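Local coordinates for Iron(III) ABC transporter, periplasmic iron-compound-binding protein (Vibrio cholerae, PDB 5GGY) that probably binds ferric siderophores such as the iron complex of Desferal in the periplasm and delivers them to an ABC transporter for iron uptake, at residues V21-L26 and G85-L90; L31-Q36 and T122-F127; Y141-E146 and S267-T272; A168-V173 and K230-S235; M241-V244 and R248-S251. All blocks are in the same frame, centred on the assembly; numbering follows the deposited sequence.

Starting from the N terminus, contact 1 closes the first loop, from the start of helix 24-32 to the segment after strand 80-83. Contact 2 opens at the other end of that helix before contact 1 has closed, so the two cross; they also touch, through Leu26 and Leu123. Both belong to the lobe built round the parallel sheet of strands 19-21, 80-83 and 100-102. Contact 3 then spans the second half, binding the long helix 130-154 to the C-terminal helix 262-276. Within its loop lie contacts 4 and 5, one after the other; their centres are about 13 Å apart, and both reach the mixed sheet of the second lobe.

Contact 1 of 5, residues V21-L26 and G85-L90; sequences VLNWDL and GPQQDL
The side-chain nitrogen of Gln87 is gripped from two sides of the fold: NE2 donates to Asn23 OD1 at 3.0 Å across the contact, and also to the backbone carbonyl of Arg65. The bond to Asn23 is fairly straight on the donor side, with 155° at the hydrogen, yet the nitrogen stands well above the carbonyl plane of Asn23, and the two amide planes are turned 65° apart. Leu22 O lies 3.2 Å from the same NE2, but at an angle too poor for a bond. On the other side of the amide, Gln87 OE1 accepts from the backbone N of Ala84, so both ends of the group are tied and its rotation is fixed. A bend at chi2 (84°) turns the amide out of line with the aliphatic part, so that Gln87 CG can pack on Leu22 CB at 3.8 Å while the amide reaches Asn23. Beside it, Asn23 ND2 rests against the ring of Pro86, 3.8 Å from CD. Asn23 occupies the N-cap position without capping through its side chain; ND2 makes a weak bond to Asp25 OD1 instead. The contact thus joins the loops that follow two adjacent parallel strands, 19-21 and 80-83, at their C-terminal ends, as in an alpha/beta lobe; from strand 80-83, Ile81 touches Leu22 while Leu82 receives Val21 and Leu26.

Contact 2 of 5, residues L31-Q36 and T122-F127; sequences LELGIQ and TLATLF
Both methyl branches of Leu33 rest on Ala124, one on its backbone and one on its CB. CD2 meets Ala124 CB at 3.8 Å, while CD1 lies over the backbone, 3.7 Å from Ala124 N, and also touches Leu123 CB at 3.9 Å. The fork is set by CG standing opposite the carbonyl carbon (chi1 -71°), which carries the branches out toward the helix. Two residues later Ile35 makes the second touch. Its CG1 likewise lies beside the backbone N, and a further turn at chi2 (-78°), in place of an extended chain, brings CD1 to within 3.9 Å of Phe127 CB. The methyl therefore works at the base of the phenylalanine side chain, approaching the ring itself obliquely, whereas the ring edge is met in plane by Leu123 CD2 of its own segment. Between the two contact residues Gly34 takes a positive phi (82°) in a Schellman motif, which ends helix 24-32 and turns the chain so that Leu33 and Ile35 both face the same partner. No hydrogen bond crosses this interface. Helix 130-154 adds Ala133, which touches both Leu33 and Ala124, and Val19 of strand 19-21 lies against Ile35 and Phe127, so the contact fits the end of helix 24-32 to the end of helix 112-126 beside the parallel sheet.

Contact 3 of 5, residues Y141-E146 and S267-T272; sequences YARFSE and SAEAIT
A helix-helix pair with a salt-bridge network on its outer side joins Arg143 to Glu269, and thereby the long helix 130-154 to the C-terminal helix 262-276. A single long helix between the lobes, here probably 130-154, is a feature of this class of periplasmic binding proteins. Arg143 starts out with CG anti to its backbone N (chi1 -176°) and bends at chi2, which brings NE beside Glu269 OE2, though with only 132° at the hydrogen. That oxygen sits at the guanidinium edge, near its plane, while the carboxylate stands almost perpendicular to it, at 85°. The modelled NE to OE2 separation, 2.5 Å, is very short and its value doubtful. On the same guanidinium, NH1 binds Glu146 OE1 at 3.0 Å, in plane and nearly along the C-O axis. Deeper in, the Phe144 side chain leaves its helix pointing away from the partner, yet the ring returns: Ala268 CB meets its edge, 3.5 Å from CE1. One arginine is thus shared by two acids whose oxygens, Glu146 OE1 and Glu269 OE2, stay 6.6 Å apart; its positive charge probably offsets their mutual repulsion and favours both carboxylates remaining ionised, with Arg265 adding a weak, long ion pair to Glu269.

Contact 4 of 5, residues A168-V173 and K230-S235; sequences ANPTSV and KKVQKS
Apolar contact carries the whole of this interface, and Pro170 is its centre. Val232 presents one methyl, CG2, which lies 3.7 Å from Pro170 CA and 3.9 Å from Pro170 CB, so that it rests against the base of the ring. The valine directs this branch by placing CG1 anti to the backbone N (chi1 169°), which leaves CG2 on the side of the nitrogen. Lys231 adds a looser touch from its aliphatic chain: it runs out fully extended, and CD passes Pro170 CG at 4.1 Å, crossing the ring obliquely. No hydrogen bond spans the two segments. The proline stands at a corner of a beta-hairpin, in the type I turn from Asn169 to Ser172 that links antiparallel strands 161-167 and 172-176 of the mixed sheet; a classic bulge, with Ala168 and Asn169 both facing Ser172, lies at the mouth of the turn. Hydrogen bonds inside the turn probably help to hold the proline in place. Asn169 OD1 forms an Asx turn by accepting from Thr171 N at 2.7 Å, and takes a second bond from Thr171 OG1 at 2.8 Å, so one amide oxygen is held twice by the same residue. The backbone adds Ser172 N to Asn169 O at 3.2 Å. On the opposing side, helix 229-234 ends with Ser235 N donating to Val232 O at 3.0 Å. Phe226 and Phe167 flank Val232, and the ring of Pro170 also lies against Glu228.

Contact 5 of 5, residues M241-V244 and R248-S251; sequences MPFV and RVNS
Pro242 gives segment 241-244 its first, light touch, against the side chain of Arg248. Phe243 does most of the work. Its CG lies between the backbone N and the carbonyl carbon (chi1 47°), which sets the ring so that its edge meets Val249, with CD1 3.9 Å from CB. Met241 CB, from the N-cap position before the helix, covers one face of that ring, 3.6 Å above the plane and offset toward the rim. The Phe243 carbonyl receives Arg248 N at 2.6 Å, although the angle at the hydrogen, 118°, makes this bond weak. Val244 then packs alongside Val249, the two side chains pointing the same way, with CG2 of Val244 4.0 Å from CG1 of Val249. Arg248 meanwhile turns back along the helix, and its NH1 makes a weak bond to the carbonyl of Glu216. The short connection thus leads helix 242-245 into strand 249-252, which pairs in parallel with strand 219-223 after a beta-alpha-beta crossover through helices 229-234, 236-239 and 242-245; Val220 of strand 219-223 touches Phe243, while Trp238 of helix 236-239 covers Val244 and Val249.

Contact 1 of 5, residues V21-L26 and G85-L90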
# COMPACT_ATOMS: atom_id res chain seq x y z
N VAL A 21 -8.66 2.22 -24.29
CA VAL A 21 -7.35 1.93 -23.70
C VAL A 21 -6.41 1.39 -24.78
O VAL A 21 -6.84 0.69 -25.69
CB VAL A 21 -7.48 0.95 -22.52
CG1 VAL A 21 -6.68 -0.32 -22.76
CG2 VAL A 21 -7.05 1.62 -21.23
N LEU A 22 -5.13 1.73 -24.67
CA LEU A 22 -4.17 1.36 -25.71
C LEU A 22 -3.06 0.43 -25.23
O LEU A 22 -2.19 0.04 -26.02
CB LEU A 22 -3.54 2.62 -26.31
CG LEU A 22 -4.51 3.60 -26.96
CD1 LEU A 22 -3.74 4.67 -27.69
CD2 LEU A 22 -5.46 2.87 -27.90
N ASN A 23 -3.08 0.07 -23.96
CA ASN A 23 -2.08 -0.86 -23.43
C ASN A 23 -2.69 -1.83 -22.43
O ASN A 23 -3.73 -1.56 -21.84
CB ASN A 23 -0.93 -0.08 -22.80
CG ASN A 23 0.42 -0.55 -23.31
OD1 ASN A 23 0.55 -1.02 -24.44
ND2 ASN A 23 1.45 -0.41 -22.47
N TRP A 24 -2.02 -2.96 -22.24
CA TRP A 24 -2.54 -4.03 -21.38
C TRP A 24 -2.51 -3.68 -19.90
O TRP A 24 -3.40 -4.08 -19.15
CB TRP A 24 -1.77 -5.32 -21.63
CG TRP A 24 -2.17 -6.01 -22.89
CD1 TRP A 24 -3.20 -5.67 -23.72
CD2 TRP A 24 -1.54 -7.15 -23.49
NE1 TRP A 24 -3.26 -6.53 -24.78
CE2 TRP A 24 -2.25 -7.45 -24.66
CE3 TRP A 24 -0.45 -7.96 -23.14
CZ2 TRP A 24 -1.91 -8.52 -25.49
CZ3 TRP A 24 -0.12 -9.01 -23.96
CH2 TRP A 24 -0.84 -9.29 -25.12
N ASP A 25 -1.49 -2.93 -19.48
CA ASP A 25 -1.39 -2.53 -18.08
C ASP A 25 -2.54 -1.59 -17.73
O ASP A 25 -3.20 -1.75 -16.70
CB ASP A 25 -0.04 -1.87 -17.79
CG ASP A 25 0.21 -0.64 -18.64
OD1 ASP A 25 -0.42 -0.51 -19.71
OD2 ASP A 25 1.05 0.20 -18.24
N LEU A 26 -2.79 -0.63 -18.61
CA LEU A 26 -3.90 0.31 -18.45
C LEU A 26 -5.24 -0.40 -18.58
O LEU A 26 -6.21 -0.03 -17.91
CB LEU A 26 -3.81 1.43 -19.49
CG LEU A 26 -2.63 2.39 -19.34
CD1 LEU A 26 -2.64 3.44 -20.45
CD2 LEU A 26 -2.66 3.05 -17.96
N GLY A 85 3.73 4.20 -22.39
CA GLY A 85 5.03 4.35 -23.02
C GLY A 85 5.14 4.00 -24.49
O GLY A 85 5.64 4.80 -25.28
N PRO A 86 4.68 2.79 -24.88
CA PRO A 86 4.77 2.39 -26.29
C PRO A 86 3.93 3.23 -27.26
O PRO A 86 4.11 3.10 -28.47
CB PRO A 86 4.26 0.94 -26.27
CG PRO A 86 4.48 0.48 -24.88
CD PRO A 86 4.24 1.68 -24.02
N GLN A 87 3.04 4.07 -26.74
CA GLN A 87 2.17 4.87 -27.60
C GLN A 87 2.59 6.34 -27.64
O GLN A 87 1.87 7.18 -28.19
CB GLN A 87 0.72 4.77 -27.14
CG GLN A 87 0.09 3.40 -27.30
CD GLN A 87 0.41 2.47 -26.14
OE1 GLN A 87 0.40 2.87 -24.98
NE2 GLN A 87 0.71 1.21 -26.46
N GLN A 88 3.75 6.64 -27.07
CA GLN A 88 4.16 8.03 -26.85
C GLN A 88 4.35 8.82 -28.15
O GLN A 88 4.24 10.04 -28.15
CB GLN A 88 5.45 8.08 -26.03
CG GLN A 88 6.67 7.52 -26.73
CD GLN A 88 7.94 7.71 -25.92
OE1 GLN A 88 8.69 8.66 -26.14
NE2 GLN A 88 8.18 6.81 -24.97
N ASP A 89 4.64 8.12 -29.24
CA ASP A 89 4.85 8.77 -30.53
C ASP A 89 3.54 9.03 -31.26
O ASP A 89 3.53 9.68 -32.31
CB ASP A 89 5.78 7.93 -31.40
CG ASP A 89 7.22 7.97 -30.93
OD1 ASP A 89 7.65 9.01 -30.39
OD2 ASP A 89 7.93 6.96 -31.11
N LEU A 90 2.44 8.53 -30.70
CA LEU A 90 1.12 8.70 -31.31
C LEU A 90 0.24 9.64 -30.49
O LEU A 90 -0.91 9.88 -30.86
CB LEU A 90 0.43 7.35 -31.47
CG LEU A 90 0.97 6.42 -32.56
CD1 LEU A 90 0.24 5.09 -32.52
CD2 LEU A 90 0.82 7.06 -33.93

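Contact 2 of 5, residues L31-Q36 and T122-F127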
# COMPACT_ATOMS: atom_id res chain seq x y z
N LEU A 31 -10.18 -2.01 -15.64
CA LEU A 31 -11.06 -3.14 -15.36
C LEU A 31 -11.18 -3.39 -13.87
O LEU A 31 -12.27 -3.65 -13.36
CB LEU A 31 -10.56 -4.40 -16.07
CG LEU A 31 -10.77 -4.49 -17.58
CD1 LEU A 31 -10.25 -5.81 -18.12
CD2 LEU A 31 -12.23 -4.29 -17.94
N GLU A 32 -10.05 -3.31 -13.17
CA GLU A 32 -10.03 -3.53 -11.72
C GLU A 32 -10.80 -2.43 -10.99
O GLU A 32 -11.28 -2.65 -9.88
CB GLU A 32 -8.59 -3.59 -11.22
CG GLU A 32 -7.78 -4.76 -11.75
CD GLU A 32 -8.17 -6.08 -11.11
OE1 GLU A 32 -7.66 -7.13 -11.56
OE2 GLU A 32 -8.98 -6.08 -10.15
N LEU A 33 -10.90 -1.27 -11.61
CA LEU A 33 -11.64 -0.15 -11.04
C LEU A 33 -13.13 -0.26 -11.33
O LEU A 33 -13.92 0.54 -10.83
CB LEU A 33 -11.10 1.18 -11.57
CG LEU A 33 -9.72 1.61 -11.06
CD1 LEU A 33 -9.29 2.91 -11.73
CD2 LEU A 33 -9.74 1.76 -9.55
N GLY A 34 -13.50 -1.25 -12.13
CA GLY A 34 -14.88 -1.43 -12.51
C GLY A 34 -15.27 -0.53 -13.66
O GLY A 34 -16.43 -0.15 -13.80
N ILE A 35 -14.29 -0.18 -14.49
CA ILE A 35 -14.52 0.66 -15.66
C ILE A 35 -14.35 -0.17 -16.93
O ILE A 35 -13.24 -0.58 -17.26
CB ILE A 35 -13.54 1.86 -15.71
CG1 ILE A 35 -13.68 2.73 -14.46
CG2 ILE A 35 -13.78 2.68 -16.97
CD1 ILE A 35 -14.89 3.64 -14.47
N GLN A 36 -15.45 -0.44 -17.62
CA GLN A 36 -15.39 -1.22 -18.86
C GLN A 36 -15.08 -0.32 -20.06
O GLN A 36 -15.89 0.52 -20.44
CB GLN A 36 -16.71 -1.96 -19.11
CG GLN A 36 -16.94 -3.14 -18.18
CD GLN A 36 -18.07 -4.03 -18.65
OE1 GLN A 36 -18.71 -3.77 -19.68
NE2 GLN A 36 -18.33 -5.10 -17.91
N THR A 122 -4.42 7.47 -9.38
CA THR A 122 -4.75 8.64 -10.19
C THR A 122 -5.93 8.37 -11.12
O THR A 122 -6.80 9.22 -11.29
CB THR A 122 -3.55 9.11 -11.02
OG1 THR A 122 -3.06 8.01 -11.81
CG2 THR A 122 -2.43 9.60 -10.11
N LEU A 123 -5.95 7.18 -11.71
CA LEU A 123 -7.05 6.78 -12.57
C LEU A 123 -8.35 6.67 -11.77
O LEU A 123 -9.42 7.01 -12.26
CB LEU A 123 -6.74 5.45 -13.27
CG LEU A 123 -5.70 5.49 -14.38
CD1 LEU A 123 -5.36 4.09 -14.85
CD2 LEU A 123 -6.21 6.34 -15.54
N ALA A 124 -8.24 6.20 -10.53
CA ALA A 124 -9.39 6.08 -9.65
C ALA A 124 -9.95 7.45 -9.32
O ALA A 124 -11.17 7.64 -9.23
CB ALA A 124 -9.02 5.34 -8.39
N THR A 125 -9.06 8.42 -9.14
CA THR A 125 -9.45 9.79 -8.86
C THR A 125 -10.15 10.41 -10.07
O THR A 125 -11.15 11.12 -9.93
CB THR A 125 -8.24 10.64 -8.46
OG1 THR A 125 -7.62 10.09 -7.28
CG2 THR A 125 -8.66 12.08 -8.18
N LEU A 126 -9.62 10.13 -11.26
CA LEU A 126 -10.17 10.67 -12.50
C LEU A 126 -11.55 10.10 -12.81
O LEU A 126 -12.42 10.81 -13.31
CB LEU A 126 -9.22 10.39 -13.66
CG LEU A 126 -7.86 11.09 -13.62
CD1 LEU A 126 -7.00 10.65 -14.79
CD2 LEU A 126 -8.04 12.60 -13.61
N PHE A 127 -11.74 8.82 -12.54
CA PHE A 127 -13.00 8.15 -12.87
C PHE A 127 -13.89 7.95 -11.65
O PHE A 127 -14.90 7.24 -11.72
CB PHE A 127 -12.73 6.81 -13.55
CG PHE A 127 -12.06 6.92 -14.89
CD1 PHE A 127 -12.79 7.28 -16.01
CD2 PHE A 127 -10.71 6.66 -15.03
CE1 PHE A 127 -12.17 7.38 -17.25
CE2 PHE A 127 -10.09 6.76 -16.25
CZ PHE A 127 -10.82 7.12 -17.37

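Contact 3 of 5, residues Y141-E146 and S267-T272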
# COMPACT_ATOMS: atom_id res chain seq x y z
N TYR A 141 -2.24 -5.82 0.06
CA TYR A 141 -1.20 -5.79 1.09
C TYR A 141 -1.44 -6.85 2.15
O TYR A 141 -0.51 -7.40 2.72
CB TYR A 141 -1.13 -4.40 1.72
CG TYR A 141 -0.73 -3.32 0.75
CD1 TYR A 141 0.28 -3.53 -0.18
CD2 TYR A 141 -1.38 -2.08 0.75
CE1 TYR A 141 0.64 -2.54 -1.07
CE2 TYR A 141 -1.02 -1.09 -0.14
CZ TYR A 141 -0.01 -1.32 -1.05
OH TYR A 141 0.35 -0.33 -1.94
N ALA A 142 -2.72 -7.14 2.40
CA ALA A 142 -3.09 -8.21 3.32
C ALA A 142 -2.78 -9.57 2.70
O ALA A 142 -2.28 -10.47 3.37
CB ALA A 142 -4.56 -8.10 3.69
N ARG A 143 -3.08 -9.69 1.40
CA ARG A 143 -2.80 -10.91 0.66
C ARG A 143 -1.31 -11.22 0.64
O ARG A 143 -0.90 -12.38 0.73
CB ARG A 143 -3.33 -10.79 -0.77
CG ARG A 143 -3.17 -12.05 -1.61
CD ARG A 143 -3.80 -13.25 -0.93
NE ARG A 143 -3.83 -14.42 -1.79
CZ ARG A 143 -4.13 -15.65 -1.37
NH1 ARG A 143 -4.42 -15.85 -0.10
NH2 ARG A 143 -4.13 -16.66 -2.22
N PHE A 144 -0.49 -10.17 0.52
CA PHE A 144 0.97 -10.30 0.53
C PHE A 144 1.44 -10.98 1.81
O PHE A 144 2.30 -11.86 1.79
CB PHE A 144 1.64 -8.94 0.39
CG PHE A 144 1.54 -8.34 -0.99
CD1 PHE A 144 1.53 -9.15 -2.11
CD2 PHE A 144 1.45 -6.97 -1.15
CE1 PHE A 144 1.44 -8.60 -3.37
CE2 PHE A 144 1.36 -6.42 -2.41
CZ PHE A 144 1.36 -7.23 -3.52
N SER A 145 0.87 -10.55 2.93
CA SER A 145 1.23 -11.07 4.25
C SER A 145 0.82 -12.53 4.41
O SER A 145 1.55 -13.33 4.99
CB SER A 145 0.60 -10.23 5.36
OG SER A 145 1.03 -8.88 5.29
N GLU A 146 -0.36 -12.87 3.89
CA GLU A 146 -0.86 -14.24 3.95
C GLU A 146 0.06 -15.18 3.19
O GLU A 146 0.43 -16.25 3.69
CB GLU A 146 -2.28 -14.33 3.39
CG GLU A 146 -3.29 -13.44 4.09
CD GLU A 146 -4.66 -13.50 3.43
OE1 GLU A 146 -4.83 -14.31 2.50
OE2 GLU A 146 -5.56 -12.74 3.85
N SER A 267 0.70 -11.84 -9.44
CA SER A 267 2.07 -12.35 -9.49
C SER A 267 2.45 -13.01 -8.17
O SER A 267 3.02 -14.10 -8.15
CB SER A 267 3.06 -11.22 -9.81
OG SER A 267 2.80 -10.64 -11.08
N ALA A 268 2.12 -12.34 -7.07
CA ALA A 268 2.44 -12.83 -5.74
C ALA A 268 1.81 -14.19 -5.46
O ALA A 268 2.45 -15.06 -4.88
CB ALA A 268 2.00 -11.83 -4.69
N GLU A 269 0.56 -14.36 -5.88
CA GLU A 269 -0.17 -15.60 -5.67
C GLU A 269 0.35 -16.72 -6.57
O GLU A 269 0.49 -17.87 -6.14
CB GLU A 269 -1.67 -15.39 -5.91
CG GLU A 269 -2.32 -14.44 -4.91
CD GLU A 269 -3.82 -14.31 -5.12
OE1 GLU A 269 -4.26 -14.36 -6.29
OE2 GLU A 269 -4.55 -14.16 -4.12
N ALA A 270 0.64 -16.38 -7.82
CA ALA A 270 1.12 -17.36 -8.79
C ALA A 270 2.54 -17.81 -8.45
O ALA A 270 2.86 -19.00 -8.54
CB ALA A 270 1.07 -16.79 -10.20
N ILE A 271 3.37 -16.85 -8.06
CA ILE A 271 4.74 -17.15 -7.65
C ILE A 271 4.75 -18.00 -6.38
O ILE A 271 5.49 -18.99 -6.31
CB ILE A 271 5.54 -15.85 -7.41
CG1 ILE A 271 5.93 -15.22 -8.76
CG2 ILE A 271 6.78 -16.12 -6.58
CD1 ILE A 271 6.63 -13.88 -8.63
N THR A 272 3.93 -17.63 -5.40
CA THR A 272 3.79 -18.40 -4.17
C THR A 272 3.37 -19.83 -4.48
O THR A 272 3.96 -20.78 -3.97
CB THR A 272 2.77 -17.76 -3.21
OG1 THR A 272 3.25 -16.49 -2.77
CG2 THR A 272 2.54 -18.65 -2.01

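Contact 4 of 5, residues A168-V173 and K230-S235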
# COMPACT_ATOMS: atom_id res chain seq x y z
N ALA A 168 13.55 -15.72 -23.67
CA ALA A 168 13.60 -15.02 -24.95
C ALA A 168 13.58 -16.06 -26.05
O ALA A 168 12.92 -15.92 -27.07
CB ALA A 168 14.83 -14.16 -25.04
N ASN A 169 14.33 -17.13 -25.81
CA ASN A 169 14.38 -18.29 -26.67
C ASN A 169 15.01 -19.41 -25.85
O ASN A 169 15.35 -19.19 -24.69
CB ASN A 169 15.16 -17.99 -27.96
CG ASN A 169 16.59 -17.59 -27.70
OD1 ASN A 169 17.43 -18.42 -27.35
ND2 ASN A 169 16.89 -16.32 -27.92
N PRO A 170 15.14 -20.62 -26.41
CA PRO A 170 15.70 -21.71 -25.60
C PRO A 170 17.12 -21.47 -25.08
O PRO A 170 17.56 -22.22 -24.22
CB PRO A 170 15.67 -22.89 -26.56
CG PRO A 170 14.50 -22.62 -27.42
CD PRO A 170 14.51 -21.14 -27.64
N THR A 171 17.82 -20.45 -25.59
CA THR A 171 19.18 -20.19 -25.11
C THR A 171 19.37 -18.78 -24.55
O THR A 171 20.46 -18.44 -24.11
CB THR A 171 20.22 -20.45 -26.21
OG1 THR A 171 19.87 -19.72 -27.40
CG2 THR A 171 20.29 -21.93 -26.54
N SER A 172 18.32 -17.98 -24.55
CA SER A 172 18.39 -16.62 -24.03
C SER A 172 17.31 -16.39 -22.99
O SER A 172 16.24 -16.97 -23.06
CB SER A 172 18.27 -15.59 -25.15
OG SER A 172 18.81 -14.34 -24.76
N VAL A 173 17.58 -15.52 -22.02
CA VAL A 173 16.68 -15.32 -20.89
C VAL A 173 16.52 -13.84 -20.52
O VAL A 173 17.47 -13.07 -20.58
CB VAL A 173 17.18 -16.12 -19.65
CG1 VAL A 173 17.02 -15.34 -18.37
CG2 VAL A 173 16.47 -17.46 -19.57
N LYS A 230 9.11 -27.35 -23.40
CA LYS A 230 9.51 -28.75 -23.48
C LYS A 230 10.92 -28.89 -24.04
O LYS A 230 11.71 -29.69 -23.56
CB LYS A 230 8.52 -29.54 -24.34
CG LYS A 230 8.89 -30.98 -24.60
CD LYS A 230 8.94 -31.27 -26.09
CE LYS A 230 8.98 -32.77 -26.36
NZ LYS A 230 9.79 -33.10 -27.56
N LYS A 231 11.22 -28.10 -25.06
CA LYS A 231 12.53 -28.13 -25.70
C LYS A 231 13.63 -27.74 -24.73
O LYS A 231 14.71 -28.35 -24.72
CB LYS A 231 12.56 -27.22 -26.93
CG LYS A 231 13.90 -27.23 -27.64
CD LYS A 231 13.89 -26.38 -28.90
CE LYS A 231 15.21 -26.56 -29.65
NZ LYS A 231 15.50 -25.45 -30.60
N VAL A 232 13.37 -26.72 -23.92
CA VAL A 232 14.34 -26.27 -22.93
C VAL A 232 14.63 -27.36 -21.91
O VAL A 232 15.79 -27.66 -21.61
CB VAL A 232 13.87 -24.99 -22.21
CG1 VAL A 232 14.75 -24.70 -21.01
CG2 VAL A 232 13.86 -23.82 -23.18
N GLN A 233 13.57 -27.97 -21.39
CA GLN A 233 13.69 -28.97 -20.32
C GLN A 233 14.55 -30.17 -20.69
O GLN A 233 15.15 -30.80 -19.82
CB GLN A 233 12.30 -29.44 -19.90
CG GLN A 233 11.51 -28.40 -19.13
CD GLN A 233 10.10 -28.86 -18.81
OE1 GLN A 233 9.22 -28.82 -19.66
NE2 GLN A 233 9.89 -29.28 -17.57
N LYS A 234 14.62 -30.49 -21.98
CA LYS A 234 15.40 -31.64 -22.45
C LYS A 234 16.83 -31.27 -22.79
O LYS A 234 17.70 -32.12 -22.87
CB LYS A 234 14.74 -32.27 -23.67
CG LYS A 234 13.25 -32.46 -23.57
CD LYS A 234 12.69 -32.79 -24.93
CE LYS A 234 13.07 -31.73 -25.95
NZ LYS A 234 12.57 -32.06 -27.31
N SER A 235 17.05 -29.98 -23.03
CA SER A 235 18.36 -29.51 -23.46
C SER A 235 19.43 -29.80 -22.42
O SER A 235 19.18 -29.79 -21.21
CB SER A 235 18.31 -28.01 -23.75
OG SER A 235 17.92 -27.28 -22.61

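Contact 5 of 5, residues M241-V244 and R248-S251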
# COMPACT_ATOMS: atom_id res chain seq x y z
N MET A 241 21.71 -27.81 -15.00
CA MET A 241 21.61 -26.66 -14.11
C MET A 241 21.52 -27.10 -12.65
O MET A 241 20.85 -28.09 -12.34
CB MET A 241 20.39 -25.81 -14.47
CG MET A 241 20.54 -25.03 -15.76
SD MET A 241 21.82 -23.77 -15.64
CE MET A 241 21.83 -23.14 -17.32
N PRO A 242 22.19 -26.37 -11.76
CA PRO A 242 22.19 -26.67 -10.32
C PRO A 242 20.79 -26.68 -9.73
O PRO A 242 20.46 -27.57 -8.94
CB PRO A 242 23.02 -25.53 -9.72
CG PRO A 242 23.88 -25.05 -10.85
CD PRO A 242 23.05 -25.22 -12.08
N PHE A 243 19.97 -25.70 -10.11
CA PHE A 243 18.60 -25.60 -9.60
C PHE A 243 17.69 -26.64 -10.23
O PHE A 243 16.67 -27.01 -9.66
CB PHE A 243 18.05 -24.20 -9.85
CG PHE A 243 18.27 -23.69 -11.24
CD1 PHE A 243 17.37 -23.97 -12.25
CD2 PHE A 243 19.39 -22.93 -11.54
CE1 PHE A 243 17.58 -23.49 -13.54
CE2 PHE A 243 19.60 -22.45 -12.82
CZ PHE A 243 18.70 -22.73 -13.82
N VAL A 244 18.06 -27.10 -11.42
CA VAL A 244 17.27 -28.11 -12.12
C VAL A 244 17.50 -29.49 -11.52
O VAL A 244 16.56 -30.22 -11.22
CB VAL A 244 17.61 -28.14 -13.63
CG1 VAL A 244 17.11 -29.43 -14.27
CG2 VAL A 244 17.01 -26.93 -14.32
N ARG A 248 14.89 -27.37 -7.74
CA ARG A 248 14.48 -26.03 -7.33
C ARG A 248 14.15 -25.16 -8.53
O ARG A 248 14.75 -24.12 -8.74
CB ARG A 248 15.56 -25.38 -6.48
CG ARG A 248 16.10 -26.26 -5.37
CD ARG A 248 16.90 -25.46 -4.36
NE ARG A 248 17.98 -26.25 -3.78
CZ ARG A 248 19.24 -26.23 -4.22
NH1 ARG A 248 19.57 -25.45 -5.24
NH2 ARG A 248 20.16 -26.98 -3.63
N VAL A 249 13.20 -25.61 -9.34
CA VAL A 249 12.77 -24.86 -10.51
C VAL A 249 11.32 -25.21 -10.85
O VAL A 249 10.90 -26.36 -10.71
CB VAL A 249 13.68 -25.14 -11.73
CG1 VAL A 249 13.69 -26.63 -12.07
CG2 VAL A 249 13.26 -24.31 -12.93
N ASN A 250 10.55 -24.21 -11.27
CA ASN A 250 9.14 -24.43 -11.60
C ASN A 250 8.60 -23.36 -12.54
O ASN A 250 9.11 -22.25 -12.60
CB ASN A 250 8.31 -24.48 -10.32
CG ASN A 250 6.94 -25.09 -10.54
OD1 ASN A 250 6.67 -25.66 -11.60
ND2 ASN A 250 6.07 -24.98 -9.55
N SER A 251 7.55 -23.72 -13.28
CA SER A 251 6.89 -22.78 -14.17
C SER A 251 5.82 -22.00 -13.42
O SER A 251 5.20 -22.52 -12.49
CB SER A 251 6.27 -23.51 -15.37
OG SER A 251 5.24 -24.39 -14.95